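PDB 1PBT: 6-phosphogluconolactonase from Thermotoga maritima, which hydrolyses 6-phosphogluconolactone to 6-phosphogluconate, the second step of the oxidative stage of the pentose phosphate pathway. Local coordinates for residues 72-76 / 77-81. Sequence-based numbering, arbitrary orientation.
Sequences EKLAE and QKFPW
Gln77 folds back onto the carbonyls of Lys73 and Leu74, in the last turn of helix 67-74. Residues Leu74 to Gln77 form a type I beta turn, closed by Gln77 N donating to Leu74 O at 3.1 Å. The donor stands well above the carbonyl plane, at 63° to it. The side chain of Gln77 keeps CG beside its own backbone N and bends at chi2 (-63°), which lays it back along the helix end: CG sits 3.3 Å from Leu74 O, and NE2 makes a weak bond of 3.4 Å to Lys73 O. That same Lys73 carbonyl accepts the backbone N of Glu76.

Further along, the Trp81 side chain points back to the helix end and brings the edge of its indole to it. The six-membered part meets Leu74 O edge-on, near the ring plane, with CH2 3.4 Å from that oxygen. Phe79 CB lies over the six-membered ring of the indole, 3.9 Å above the ring plane, while the phenyl ring passes Leu74 CD2 in a looser apolar contact and reaches toward Arg44 of helix 35-53. Inside the loop, one water donates to Ala75 O and Gln77 O and accepts from Trp81 NE1 at 3.0 Å, tying the indole to both halves of the bend. Glu76 turns its carboxylate elsewhere, into a salt bridge with Arg113.

This is the loop joining helix 67-74 to strand 84-92 within the alpha/beta fold. Lys73 O and Leu74 O accept N-H groups three residues on rather than four, and the last carbonyls are served besides by a weak side-chain amide bond, a water and an indole edge, whose C-H contact with Leu74 O is probably weakly polar.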
loop_
_atom_site.group_PDB
_atom_site.type_symbol
_atom_site.label_atom_id
_atom_site.label_comp_id
_atom_site.label_asym_id
_atom_site.label_seq_id
_atom_site.Cartn_x
_atom_site.Cartn_y
_atom_site.Cartn_z
ATOM N N GLU A 72 -2.033 1.566 -13.187
ATOM C CA GLU A 72 -2.096 2.099 -14.541
ATOM C C GLU A 72 -3.439 1.766 -15.186
ATOM O O GLU A 72 -4.067 2.619 -15.828
ATOM C CB GLU A 72 -0.940 1.511 -15.349
ATOM C CG GLU A 72 -0.757 2.083 -16.731
ATOM C CD GLU A 72 0.642 1.837 -17.255
ATOM O OE1 GLU A 72 1.203 0.753 -16.966
ATOM O OE2 GLU A 72 1.177 2.724 -17.953
ATOM N N LYS A 73 -3.886 0.531 -14.994
ATOM C CA LYS A 73 -5.162 0.078 -15.539
ATOM C C LYS A 73 -6.326 0.635 -14.725
ATOM O O LYS A 73 -7.348 1.028 -15.284
ATOM C CB LYS A 73 -5.225 -1.450 -15.530
ATOM C CG LYS A 73 -4.189 -2.134 -16.408
ATOM C CD LYS A 73 -4.499 -1.951 -17.881
ATOM C CE LYS A 73 -3.689 -2.917 -18.731
ATOM N NZ LYS A 73 -4.133 -2.900 -20.155
ATOM N N LEU A 74 -6.172 0.662 -13.403
ATOM C CA LEU A 74 -7.235 1.189 -12.546
ATOM C C LEU A 74 -7.548 2.653 -12.872
ATOM O O LEU A 74 -8.703 3.081 -12.795
ATOM C CB LEU A 74 -6.849 1.059 -11.068
ATOM C CG LEU A 74 -6.985 -0.348 -10.472
ATOM C CD1 LEU A 74 -6.438 -0.364 -9.042
ATOM C CD2 LEU A 74 -8.449 -0.761 -10.473
ATOM N N ALA A 75 -6.521 3.410 -13.245
ATOM C CA ALA A 75 -6.702 4.816 -13.583
ATOM C C ALA A 75 -7.601 5.000 -14.805
ATOM O O ALA A 75 -8.195 6.062 -14.995
ATOM C CB ALA A 75 -5.366 5.453 -13.831
ATOM N N GLU A 76 -7.701 3.962 -15.623
ATOM C CA GLU A 76 -8.510 4.033 -16.830
ATOM C C GLU A 76 -9.988 3.755 -16.590
ATOM O O GLU A 76 -10.818 4.071 -17.439
ATOM C CB GLU A 76 -7.955 3.052 -17.874
ATOM C CG GLU A 76 -6.658 3.515 -18.523
ATOM C CD GLU A 76 -5.824 2.375 -19.088
ATOM O OE1 GLU A 76 -6.406 1.368 -19.550
ATOM O OE2 GLU A 76 -4.577 2.497 -19.082
ATOM N N GLN A 77 -10.304 3.183 -15.428
ATOM C CA GLN A 77 -11.675 2.817 -15.063
ATOM C C GLN A 77 -12.558 4.019 -14.769
ATOM O O GLN A 77 -12.096 5.030 -14.245
ATOM C CB GLN A 77 -11.665 1.939 -13.810
ATOM C CG GLN A 77 -10.731 0.770 -13.899
ATOM C CD GLN A 77 -11.131 -0.165 -15.003
ATOM O OE1 GLN A 77 -12.089 -0.927 -14.869
ATOM N NE2 GLN A 77 -10.415 -0.101 -16.117
ATOM N N LYS A 78 -13.837 3.898 -15.091
ATOM C CA LYS A 78 -14.758 4.980 -14.804
ATOM C C LYS A 78 -15.237 4.893 -13.359
ATOM O O LYS A 78 -16.223 4.215 -13.048
ATOM C CB LYS A 78 -15.945 4.941 -15.761
ATOM C CG LYS A 78 -15.557 5.222 -17.197
ATOM C CD LYS A 78 -14.894 6.593 -17.346
ATOM C CE LYS A 78 -14.462 6.844 -18.786
ATOM N NZ LYS A 78 -13.753 8.143 -18.922
ATOM N N PHE A 79 -14.503 5.559 -12.470
ATOM C CA PHE A 79 -14.849 5.606 -11.054
ATOM C C PHE A 79 -15.153 7.062 -10.736
ATOM O O PHE A 79 -14.728 7.961 -11.459
ATOM C CB PHE A 79 -13.662 5.206 -10.168
ATOM C CG PHE A 79 -13.414 3.730 -10.081
ATOM C CD1 PHE A 79 -14.333 2.893 -9.467
ATOM C CD2 PHE A 79 -12.236 3.184 -10.578
ATOM C CE1 PHE A 79 -14.083 1.527 -9.346
ATOM C CE2 PHE A 79 -11.975 1.817 -10.461
ATOM C CZ PHE A 79 -12.899 0.991 -9.844
ATOM N N PRO A 80 -15.922 7.310 -9.666
ATOM C CA PRO A 80 -16.257 8.675 -9.252
ATOM C C PRO A 80 -15.060 9.104 -8.387
ATOM O O PRO A 80 -15.128 9.108 -7.152
ATOM C CB PRO A 80 -17.547 8.490 -8.451
ATOM C CG PRO A 80 -17.375 7.128 -7.847
ATOM C CD PRO A 80 -16.768 6.320 -8.981
ATOM N N TRP A 81 -13.964 9.443 -9.065
ATOM C CA TRP A 81 -12.701 9.810 -8.420
ATOM C C TRP A 81 -12.768 10.790 -7.253
ATOM O O TRP A 81 -11.921 10.745 -6.370
ATOM C CB TRP A 81 -11.715 10.331 -9.474
ATOM C CG TRP A 81 -11.336 9.285 -10.499
ATOM C CD1 TRP A 81 -11.553 9.341 -11.851
ATOM C CD2 TRP A 81 -10.696 8.025 -10.251
ATOM N NE1 TRP A 81 -11.097 8.190 -12.457
ATOM C CE2 TRP A 81 -10.565 7.366 -11.497
ATOM C CE3 TRP A 81 -10.220 7.385 -9.095
ATOM C CZ2 TRP A 81 -9.974 6.100 -11.622
ATOM C CZ3 TRP A 81 -9.635 6.129 -9.217
ATOM C CH2 TRP A 81 -9.519 5.498 -10.474
HETATM O O HOH W 1 -10.646 7.184 -15.271
HETATM O O HOH W 2 -11.433 7.068 -18.126
#